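PHB depolymerase (Penicillium funiculosum, PDB 2D81) hydrolyses the ester bonds of poly(3-hydroxybutyrate), a bacterial storage polyester, breaking it down to short 3-hydroxybutyrate products. Local coordinates at residues A51-Y56 with I272-L278; F137-G143 with Q243-K249; S33-N37 with V307-K311. All blocks are in the same frame, centred on the assembly; numbering follows the deposited sequence.

Contact 1. Residues A51-Y56 with I272-L278; sequences ARNQYY and IWNGGVL. With RB3 ((1R)-3-{[(1R)-3-methoxy-1-methyl-3-oxopropyl]oxy}-1-methyl-3-oxopropyl (3R)-3-hydroxybutanoate), chain C.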
loop_
_atom_site.group_PDB
_atom_site.type_symbol
_atom_site.label_atom_id
_atom_site.label_comp_id
_atom_site.label_asym_id
_atom_site.label_seq_id
_atom_site.Cartn_x
_atom_site.Cartn_y
_atom_site.Cartn_z
ATOM N N ALA A 51 -2.549 -2.120 15.984
ATOM C CA ALA A 51 -1.917 -3.158 16.791
ATOM C C ALA A 51 -1.020 -2.627 17.903
ATOM O O ALA A 51 -0.274 -3.394 18.513
ATOM C CB ALA A 51 -1.119 -4.100 15.891
ATOM N N ARG A 52 -1.080 -1.327 18.178
ATOM C CA ARG A 52 -0.180 -0.766 19.181
ATOM C C ARG A 52 -0.620 -1.104 20.600
ATOM O O ARG A 52 0.216 -1.420 21.450
ATOM C CB ARG A 52 -0.058 0.756 19.031
ATOM C CG ARG A 52 0.970 1.366 19.987
ATOM C CD ARG A 52 1.069 2.877 19.846
ATOM N NE ARG A 52 1.753 3.294 18.623
ATOM C CZ ARG A 52 3.065 3.494 18.521
ATOM N NH1 ARG A 52 3.586 3.876 17.364
ATOM N NH2 ARG A 52 3.855 3.326 19.575
ATOM N N ASN A 53 -1.925 -1.045 20.860
ATOM C CA ASN A 53 -2.425 -1.229 22.221
ATOM C C ASN A 53 -3.448 -2.351 22.372
ATOM O O ASN A 53 -4.083 -2.488 23.421
ATOM C CB ASN A 53 -3.017 0.083 22.748
ATOM C CG ASN A 53 -1.982 1.186 22.847
ATOM O OD1 ASN A 53 -1.932 2.089 22.012
ATOM N ND2 ASN A 53 -1.138 1.110 23.869
ATOM N N GLN A 54 -3.605 -3.151 21.323
ATOM C CA GLN A 54 -4.340 -4.406 21.416
ATOM C C GLN A 54 -3.602 -5.417 20.549
ATOM O O GLN A 54 -2.903 -5.039 19.606
ATOM C CB GLN A 54 -5.779 -4.216 20.925
ATOM C CG GLN A 54 -5.911 -3.972 19.431
ATOM C CD GLN A 54 -7.220 -3.299 19.062
ATOM O OE1 GLN A 54 -8.290 -3.675 19.552
ATOM N NE2 GLN A 54 -7.144 -2.301 18.186
ATOM N N TYR A 55 -3.731 -6.699 20.871
ATOM C CA TYR A 55 -2.919 -7.698 20.193
ATOM C C TYR A 55 -3.296 -7.748 18.713
ATOM O O TYR A 55 -4.456 -7.549 18.352
ATOM C CB TYR A 55 -3.107 -9.074 20.837
ATOM C CG TYR A 55 -1.995 -10.038 20.496
ATOM C CD1 TYR A 55 -0.682 -9.780 20.893
ATOM C CD2 TYR A 55 -2.246 -11.196 19.760
ATOM C CE1 TYR A 55 0.353 -10.649 20.567
ATOM C CE2 TYR A 55 -1.214 -12.073 19.427
ATOM C CZ TYR A 55 0.082 -11.792 19.835
ATOM O OH TYR A 55 1.103 -12.654 19.514
ATOM N N TYR A 56 -2.311 -7.996 17.855
ATOM C CA TYR A 56 -2.511 -7.818 16.423
ATOM C C TYR A 56 -3.580 -8.752 15.852
ATOM O O TYR A 56 -4.229 -8.418 14.862
ATOM C CB TYR A 56 -1.182 -8.006 15.677
ATOM C CG TYR A 56 -0.762 -9.447 15.516
ATOM C CD1 TYR A 56 -1.195 -10.200 14.426
ATOM C CD2 TYR A 56 0.045 -10.067 16.467
ATOM C CE1 TYR A 56 -0.837 -11.537 14.286
ATOM C CE2 TYR A 56 0.410 -11.405 16.338
ATOM C CZ TYR A 56 -0.035 -12.131 15.247
ATOM O OH TYR A 56 0.318 -13.454 15.111
ATOM N N ILE A 272 7.492 -6.784 19.861
ATOM C CA ILE A 272 6.551 -5.945 19.126
ATOM C C ILE A 272 5.798 -5.030 20.084
ATOM O O ILE A 272 6.069 -5.030 21.288
ATOM C CB ILE A 272 5.547 -6.794 18.308
ATOM C CG1 ILE A 272 4.863 -7.830 19.203
ATOM C CG2 ILE A 272 6.273 -7.483 17.162
ATOM C CD1 ILE A 272 3.751 -8.598 18.493
ATOM N N TRP A 273 4.867 -4.237 19.556
ATOM C CA TRP A 273 4.201 -3.227 20.374
ATOM C C TRP A 273 3.579 -3.784 21.650
ATOM O O TRP A 273 3.724 -3.193 22.721
ATOM C CB TRP A 273 3.120 -2.495 19.572
ATOM C CG TRP A 273 3.647 -1.383 18.715
ATOM C CD1 TRP A 273 4.651 -0.509 19.028
ATOM C CD2 TRP A 273 3.150 -0.980 17.432
ATOM N NE1 TRP A 273 4.807 0.415 18.020
ATOM C CE2 TRP A 273 3.898 0.148 17.029
ATOM C CE3 TRP A 273 2.142 -1.460 16.586
ATOM C CZ2 TRP A 273 3.671 0.804 15.814
ATOM C CZ3 TRP A 273 1.914 -0.807 15.378
ATOM C CH2 TRP A 273 2.677 0.314 15.004
ATOM N N ASN A 274 2.884 -4.912 21.542
ATOM C CA ASN A 274 2.280 -5.524 22.721
ATOM C C ASN A 274 2.075 -7.018 22.517
ATOM O O ASN A 274 1.939 -7.487 21.386
ATOM C CB ASN A 274 0.939 -4.851 23.036
ATOM C CG ASN A 274 -0.181 -5.324 22.127
ATOM O OD1 ASN A 274 -0.808 -6.357 22.377
ATOM N ND2 ASN A 274 -0.430 -4.578 21.059
ATOM N N GLY A 275 2.060 -7.764 23.618
ATOM C CA GLY A 275 1.841 -9.196 23.534
ATOM C C GLY A 275 3.122 -10.005 23.436
ATOM O O GLY A 275 3.077 -11.221 23.246
ATOM N N GLY A 276 4.266 -9.336 23.552
ATOM C CA GLY A 276 5.531 -10.047 23.594
ATOM C C GLY A 276 6.379 -9.953 22.338
ATOM O O GLY A 276 6.812 -8.869 21.947
ATOM N N VAL A 277 6.625 -11.099 21.709
ATOM C CA VAL A 277 7.564 -11.173 20.595
ATOM C C VAL A 277 6.915 -11.819 19.382
ATOM O O VAL A 277 5.880 -12.478 19.497
ATOM C CB VAL A 277 8.808 -11.999 20.968
ATOM C CG1 VAL A 277 9.457 -11.420 22.212
ATOM C CG2 VAL A 277 8.423 -13.455 21.183
ATOM N N LEU A 278 7.534 -11.632 18.222
ATOM C CA LEU A 278 7.007 -12.181 16.982
ATOM C C LEU A 278 8.080 -12.121 15.894
ATOM O O LEU A 278 8.856 -11.166 15.826
ATOM C CB LEU A 278 5.778 -11.378 16.544
ATOM C CG LEU A 278 4.850 -12.032 15.520
ATOM C CD1 LEU A 278 4.117 -13.193 16.178
ATOM C CD2 LEU A 278 3.855 -11.012 14.993
HETATM O O1M RB3 C . -2.733 -13.210 6.743
HETATM C C1A RB3 C . -2.086 -12.209 6.364
HETATM O O1A RB3 C . -0.965 -12.228 5.811
HETATM C C2A RB3 C . -2.728 -10.839 6.598
HETATM C C3A RB3 C . -1.816 -9.932 7.427
HETATM C C4A RB3 C . -2.527 -8.593 7.642
HETATM O O3A RB3 C . -1.564 -10.550 8.699
HETATM C C1B RB3 C . -0.290 -10.346 9.134
HETATM O O1B RB3 C . 0.367 -9.389 8.728
HETATM C C2B RB3 C . 0.301 -11.339 10.137
HETATM C C3B RB3 C . 1.561 -10.819 10.836
HETATM C C4B RB3 C . 1.258 -9.584 11.688
HETATM O O3B RB3 C . 2.074 -11.847 11.697
HETATM C C1C RB3 C . 2.887 -12.719 11.040
HETATM O O1C RB3 C . 2.659 -13.019 9.868
HETATM C C2C RB3 C . 4.077 -13.330 11.782
HETATM C C3C RB3 C . 3.966 -14.855 11.836
HETATM C C4C RB3 C . 5.145 -15.453 12.606
HETATM O O3C RB3 C . 2.730 -15.224 12.453
HETATM O O HOH W 1 1.850 -0.569 23.378
HETATM O O HOH W 2 3.400 -11.908 20.628
HETATM O O HOH W 3 0.318 -7.420 18.897
#
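Trp273 lies against the side chain of Arg52, whose CG rests over the five-membered ring, 4.1 Å from its centroid and 10° off the normal. CG is anti to the backbone N (chi1 -175°), which runs the chain out across the indole before a bend at chi3 turns the guanidinium; its plane stands 39° from the ring's. Asp49 and Asp296 take salt bridges from that guanidinium, and Ser293 O receives Trp273 NE1. With an alanine at Trp273, Arg52 would probably lose the flat surface under its chain and Ser293 O its NE1 donor. Next along, Asn274 ND2 donates to Gln54 O at 2.9 Å, arriving above the carbonyl plane, and weakly to Arg52 O at 3.2 Å. The loop following strand 39-43 of the alpha/beta-hydrolase core thus meets the turn joining antiparallel strands 269-271 and 277-280, at one end of the substrate pocket. Tyr55 CE1 comes within 3.6 Å of Gly275 CA, and a water links its OH to Gly275 O and Val277 O. Toward the ligand, Tyr56 CE2 touches Leu278 CD2 at 3.7 Å, while Tyr56 CD1 meets methyl C4B of the bound hydroxybutyrate trimer at 3.7 Å.

Contact 2. Residues F137-G143 with Q243-K249; sequences FPTDFNG and QNTGYNK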
loop_
_atom_site.group_PDB
_atom_site.type_symbol
_atom_site.label_atom_id
_atom_site.label_comp_id
_atom_site.label_asym_id
_atom_site.label_seq_id
_atom_site.Cartn_x
_atom_site.Cartn_y
_atom_site.Cartn_z
ATOM N N PHE A 137 -5.844 -10.327 -3.625
ATOM C CA PHE A 137 -5.912 -9.092 -4.402
ATOM C C PHE A 137 -6.911 -9.269 -5.541
ATOM O O PHE A 137 -6.771 -10.176 -6.356
ATOM C CB PHE A 137 -4.548 -8.724 -4.987
ATOM C CG PHE A 137 -4.474 -7.301 -5.456
ATOM C CD1 PHE A 137 -3.943 -6.312 -4.635
ATOM C CD2 PHE A 137 -4.999 -6.936 -6.691
ATOM C CE1 PHE A 137 -3.942 -4.981 -5.034
ATOM C CE2 PHE A 137 -5.004 -5.602 -7.099
ATOM C CZ PHE A 137 -4.472 -4.623 -6.264
ATOM N N PRO A 138 -7.926 -8.392 -5.620
ATOM C CA PRO A 138 -8.943 -8.477 -6.673
ATOM C C PRO A 138 -8.542 -7.897 -8.031
ATOM O O PRO A 138 -8.253 -6.706 -8.144
ATOM C CB PRO A 138 -10.119 -7.726 -6.063
ATOM C CG PRO A 138 -9.424 -6.613 -5.325
ATOM C CD PRO A 138 -8.253 -7.323 -4.654
ATOM N N THR A 139 -8.545 -8.742 -9.059
ATOM C CA THR A 139 -8.389 -8.266 -10.433
ATOM C C THR A 139 -9.548 -8.787 -11.277
ATOM O O THR A 139 -10.423 -9.488 -10.772
ATOM C CB THR A 139 -7.072 -8.757 -11.057
ATOM O OG1 THR A 139 -7.223 -10.109 -11.506
ATOM C CG2 THR A 139 -5.950 -8.704 -10.030
ATOM N N ASP A 140 -9.557 -8.448 -12.563
ATOM C CA ASP A 140 -10.593 -8.963 -13.451
ATOM C C ASP A 140 -9.995 -9.741 -14.616
ATOM O O ASP A 140 -10.603 -9.853 -15.678
ATOM C CB ASP A 140 -11.466 -7.814 -13.966
ATOM C CG ASP A 140 -10.722 -6.881 -14.902
ATOM O OD1 ASP A 140 -9.481 -6.765 -14.785
ATOM O OD2 ASP A 140 -11.389 -6.248 -15.749
ATOM N N PHE A 141 -8.803 -10.285 -14.408
ATOM C CA PHE A 141 -8.178 -11.130 -15.415
ATOM C C PHE A 141 -7.438 -12.309 -14.794
ATOM O O PHE A 141 -7.165 -12.328 -13.592
ATOM C CB PHE A 141 -7.236 -10.295 -16.294
ATOM C CG PHE A 141 -6.099 -9.653 -15.545
ATOM C CD1 PHE A 141 -4.838 -10.240 -15.534
ATOM C CD2 PHE A 141 -6.286 -8.455 -14.860
ATOM C CE1 PHE A 141 -3.774 -9.643 -14.854
ATOM C CE2 PHE A 141 -5.230 -7.851 -14.177
ATOM C CZ PHE A 141 -3.972 -8.447 -14.175
ATOM N N ASN A 142 -7.133 -13.301 -15.625
ATOM C CA ASN A 142 -6.532 -14.544 -15.162
ATOM C C ASN A 142 -5.010 -14.455 -15.186
ATOM O O ASN A 142 -4.352 -15.043 -16.048
ATOM C CB ASN A 142 -7.013 -15.701 -16.044
ATOM C CG ASN A 142 -8.491 -15.986 -15.871
ATOM O OD1 ASN A 142 -9.158 -16.460 -16.794
ATOM N ND2 ASN A 142 -9.011 -15.711 -14.681
ATOM N N GLY A 143 -4.458 -13.709 -14.235
ATOM C CA GLY A 143 -3.016 -13.594 -14.132
ATOM C C GLY A 143 -2.351 -14.939 -13.909
ATOM O O GLY A 143 -2.910 -15.817 -13.251
ATOM N N GLN A 243 3.138 -7.931 -11.843
ATOM C CA GLN A 243 2.514 -8.178 -13.139
ATOM C C GLN A 243 1.033 -8.542 -13.072
ATOM O O GLN A 243 0.262 -8.171 -13.958
ATOM C CB GLN A 243 3.261 -9.286 -13.881
ATOM C CG GLN A 243 4.701 -8.947 -14.218
ATOM C CD GLN A 243 5.381 -10.052 -14.998
ATOM O OE1 GLN A 243 5.436 -11.199 -14.551
ATOM N NE2 GLN A 243 5.903 -9.713 -16.171
ATOM N N ASN A 244 0.639 -9.270 -12.032
ATOM C CA ASN A 244 -0.699 -9.858 -11.975
ATOM C C ASN A 244 -1.765 -8.963 -11.337
ATOM O O ASN A 244 -2.951 -9.283 -11.397
ATOM C CB ASN A 244 -0.654 -11.190 -11.218
ATOM C CG ASN A 244 -0.051 -12.319 -12.037
ATOM O OD1 ASN A 244 0.809 -12.101 -12.887
ATOM N ND2 ASN A 244 -0.491 -13.541 -11.764
ATOM N N THR A 245 -1.353 -7.854 -10.726
ATOM C CA THR A 245 -2.295 -7.006 -10.001
ATOM C C THR A 245 -3.029 -6.029 -10.909
ATOM O O THR A 245 -4.139 -5.601 -10.598
ATOM C CB THR A 245 -1.597 -6.201 -8.892
ATOM O OG1 THR A 245 -0.449 -5.536 -9.432
ATOM C CG2 THR A 245 -1.174 -7.123 -7.752
ATOM N N GLY A 246 -2.403 -5.663 -12.024
ATOM C CA GLY A 246 -3.087 -4.823 -12.992
ATOM C C GLY A 246 -2.860 -3.324 -12.871
ATOM O O GLY A 246 -3.455 -2.555 -13.626
ATOM N N TYR A 247 -2.010 -2.894 -11.941
ATOM C CA TYR A 247 -1.693 -1.468 -11.830
ATOM C C TYR A 247 -1.069 -0.952 -13.119
ATOM O O TYR A 247 -1.395 0.142 -13.586
ATOM C CB TYR A 247 -0.708 -1.194 -10.691
ATOM C CG TYR A 247 -1.247 -1.391 -9.295
ATOM C CD1 TYR A 247 -1.113 -2.611 -8.643
ATOM C CD2 TYR A 247 -1.856 -0.339 -8.609
ATOM C CE1 TYR A 247 -1.564 -2.783 -7.337
ATOM C CE2 TYR A 247 -2.315 -0.499 -7.306
ATOM C CZ TYR A 247 -2.162 -1.724 -6.675
ATOM O OH TYR A 247 -2.593 -1.888 -5.383
ATOM N N ASN A 248 -0.155 -1.738 -13.679
ATOM C CA ASN A 248 0.653 -1.264 -14.794
ATOM C C ASN A 248 -0.192 -1.003 -16.031
ATOM O O ASN A 248 0.126 -0.118 -16.824
ATOM C CB ASN A 248 1.761 -2.268 -15.124
ATOM C CG ASN A 248 2.702 -2.495 -13.960
ATOM O OD1 ASN A 248 2.798 -1.663 -13.060
ATOM N ND2 ASN A 248 3.410 -3.618 -13.980
ATOM N N LYS A 249 -1.268 -1.770 -16.193
ATOM C CA LYS A 249 -2.174 -1.588 -17.325
ATOM C C LYS A 249 -2.742 -0.174 -17.348
ATOM O O LYS A 249 -2.877 0.435 -18.411
ATOM C CB LYS A 249 -3.326 -2.594 -17.252
ATOM C CG LYS A 249 -2.885 -4.046 -17.313
ATOM C CD LYS A 249 -4.078 -4.984 -17.263
ATOM C CE LYS A 249 -3.639 -6.433 -17.373
ATOM N NZ LYS A 249 -2.935 -6.699 -18.658
HETATM O O HOH W 4 -4.656 -11.336 -12.097
#
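Phe141 has its ring held between a lysine on one face and a water-bound hydroxyl on the other. Lys249 lays CE over the first face, 3.9 Å from the centroid, and bends at chi4 (-61°) to put NZ 4.9 Å away, 11° off the ring normal: a cation-pi contact reinforced by a CH-pi one. On the opposite face sit Thr139 OG1 and a water within hydrogen-bonding distance of Thr139 OG1 and Asn244 O; no hydrogen bond runs directly between the segments, but the water bridges them. Thr139 OG1 also pairs with Ser158 O. Here strand 137-139, which lies outside the main alpha/beta-hydrolase sheet and pairs parallel with strand 157-159, runs past the break between helices 240-244 and 247-251. Gly246 makes that break with positive phi, and its N lies at the edge of the Phe141 ring, where a side chain on the glycine would be tight against CE2. At the strand's start, the Phe137 ring takes Thr245 CG2 over its centre, 4.0 Å from the centroid. Tyr247 meets the same ring obliquely, planes at 52°, with Phe137 CZ 3.6 Å from Tyr247 CE1. The Tyr247 hydroxyl is hydrogen-bonded to Ser16 on strand 13-18.

Contact 3. Residues S33-N37 with V307-K311; sequences SDVFN and VGQVK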
loop_
_atom_site.group_PDB
_atom_site.type_symbol
_atom_site.label_atom_id
_atom_site.label_comp_id
_atom_site.label_asym_id
_atom_site.label_seq_id
_atom_site.Cartn_x
_atom_site.Cartn_y
_atom_site.Cartn_z
ATOM N N SER A 33 0.991 12.079 5.252
ATOM C CA SER A 33 -0.092 12.587 4.421
ATOM C C SER A 33 0.372 13.748 3.542
ATOM O O SER A 33 -0.228 14.021 2.505
ATOM C CB SER A 33 -1.275 13.023 5.293
ATOM O OG SER A 33 -0.912 14.047 6.203
ATOM N N ASP A 34 1.448 14.416 3.950
ATOM C CA ASP A 34 2.009 15.512 3.166
ATOM C C ASP A 34 2.732 15.015 1.915
ATOM O O ASP A 34 2.760 15.700 0.890
ATOM C CB ASP A 34 2.972 16.341 4.028
ATOM C CG ASP A 34 4.135 15.519 4.559
ATOM O OD1 ASP A 34 3.887 14.457 5.162
ATOM O OD2 ASP A 34 5.301 15.935 4.377
ATOM N N VAL A 35 3.314 13.825 2.003
ATOM C CA VAL A 35 4.028 13.225 0.880
ATOM C C VAL A 35 3.035 12.560 -0.067
ATOM O O VAL A 35 3.111 12.730 -1.286
ATOM C CB VAL A 35 5.039 12.163 1.367
ATOM C CG1 VAL A 35 5.695 11.470 0.178
ATOM C CG2 VAL A 35 6.098 12.821 2.239
ATOM N N PHE A 36 2.103 11.802 0.500
ATOM C CA PHE A 36 1.078 11.142 -0.299
ATOM C C PHE A 36 -0.154 12.033 -0.385
ATOM O O PHE A 36 -1.198 11.756 0.206
ATOM C CB PHE A 36 0.765 9.772 0.311
ATOM C CG PHE A 36 1.973 8.879 0.390
ATOM C CD1 PHE A 36 2.794 8.891 1.516
ATOM C CD2 PHE A 36 2.352 8.106 -0.705
ATOM C CE1 PHE A 36 3.978 8.153 1.550
ATOM C CE2 PHE A 36 3.535 7.363 -0.684
ATOM C CZ PHE A 36 4.351 7.389 0.447
ATOM N N ASN A 37 -0.011 13.113 -1.145
ATOM C CA ASN A 37 -0.925 14.242 -1.049
ATOM C C ASN A 37 -2.179 14.145 -1.906
ATOM O O ASN A 37 -3.103 14.940 -1.739
ATOM C CB ASN A 37 -0.179 15.541 -1.364
ATOM C CG ASN A 37 0.850 15.370 -2.456
ATOM O OD1 ASN A 37 0.550 14.856 -3.533
ATOM N ND2 ASN A 37 2.079 15.801 -2.185
ATOM N N VAL A 307 9.445 6.458 1.727
ATOM C CA VAL A 307 9.387 7.895 1.486
ATOM C C VAL A 307 10.670 8.394 0.826
ATOM O O VAL A 307 10.637 9.295 -0.012
ATOM C CB VAL A 307 9.154 8.671 2.801
ATOM C CG1 VAL A 307 9.280 10.172 2.556
ATOM C CG2 VAL A 307 7.768 8.347 3.344
ATOM N N GLY A 308 11.799 7.803 1.207
ATOM C CA GLY A 308 13.068 8.184 0.610
ATOM C C GLY A 308 13.114 7.833 -0.862
ATOM O O GLY A 308 13.642 8.592 -1.679
ATOM N N GLN A 309 12.561 6.674 -1.198
ATOM C CA GLN A 309 12.419 6.266 -2.587
ATOM C C GLN A 309 11.553 7.263 -3.343
ATOM O O GLN A 309 11.894 7.689 -4.445
ATOM C CB GLN A 309 11.794 4.870 -2.657
ATOM C CG GLN A 309 12.710 3.759 -2.150
ATOM C CD GLN A 309 12.019 2.414 -2.105
ATOM O OE1 GLN A 309 11.040 2.189 -2.811
ATOM N NE2 GLN A 309 12.536 1.502 -1.280
ATOM N N VAL A 310 10.430 7.641 -2.741
ATOM C CA VAL A 310 9.518 8.584 -3.372
ATOM C C VAL A 310 10.202 9.925 -3.609
ATOM O O VAL A 310 10.090 10.507 -4.689
ATOM C CB VAL A 310 8.264 8.802 -2.501
ATOM C CG1 VAL A 310 7.457 9.975 -3.029
ATOM C CG2 VAL A 310 7.420 7.538 -2.497
ATOM N N LYS A 311 10.906 10.416 -2.594
ATOM C CA LYS A 311 11.565 11.715 -2.683
ATOM C C LYS A 311 12.559 11.735 -3.839
ATOM O O LYS A 311 12.698 12.744 -4.534
ATOM C CB LYS A 311 12.303 12.026 -1.379
ATOM C CG LYS A 311 11.426 12.086 -0.136
ATOM C CD LYS A 311 10.757 13.437 0.037
ATOM C CE LYS A 311 10.048 13.512 1.383
ATOM N NZ LYS A 311 9.485 14.861 1.665
#
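Val35 reaches across to helix 301-314 with both of its methyls. CG1 meets Val310 CG1 at 4.0 Å, and CG2 lies 4.2 Å from Val307 CG1, so this one side chain touches two residues a single helical turn apart. With CG1 anti to the backbone N (chi1 176°), the two branches spread toward different partners on the helix. Phe36 continues the apolar surface: its CE1 is 4.2 Å from Val307 CG2, which stands at the edge of the ring near its plane, and its CZ approaches Val310 CG2 obliquely. Val35 CG1 also sits over one face of the Phe36 ring, 4.0 Å above the plane and offset toward the rim, which makes the neighbouring side chains one continuous surface. No hydrogen bond crosses the contact. At its outer margin Lys311, bent at chi2, brings its CE and NZ past Val35 CG2, with NZ 4.0 Å from that methyl. Its ammonium group remains 5.1 Å from Asp34 OD2, too far for a salt bridge, although the opposite charges may attract weakly.

The next shell probably steadies the loop. Phe36 is the centre of an inverse gamma turn, closed by a weak bond from Asn37 N to Val35 O, and Asn37 ND2 donates to Asp34 O at 3.2 Å. The same ND2 also bonds Pro10 O, while Ser33 is held through its carbonyl by Arg91 and through its hydroxyl by Asn87. On the other side, Lys311 N donates to Val307 O within the regular helix.

Beyond these lies the central sheet of the alpha/beta-hydrolase fold. Phe36 packs on Val13 and Val15 of strand 13-18 and Val225 of strand 221-227; Val310 reaches Val13, Leu223 and Val225 of the same strands, and Leu28 of helix 20-31 touches both Phe36 and Val307.

From the N terminus, the chain first reaches residues 33-37, between helix 20-31 and strand 39-43; they wait for helix 301-314, so contact 3 closes the widest loop. Contact 1 opens next, at 51-56, and closes at 272-278, inside that loop. Contact 2, joining 137-143 to 243-249, is nested within both, and none cross. Contact 3 ties helix 301-314 to the loop between helix 20-31 and strand 39-43, beside the central sheet, contact 1 ties two loops at the rim of the substrate pocket, and contact 2 joins strand 137-139 to a helical break. Contact 2 lies across the chain's centre from both others, its centre about 33 Å from that of contact 1.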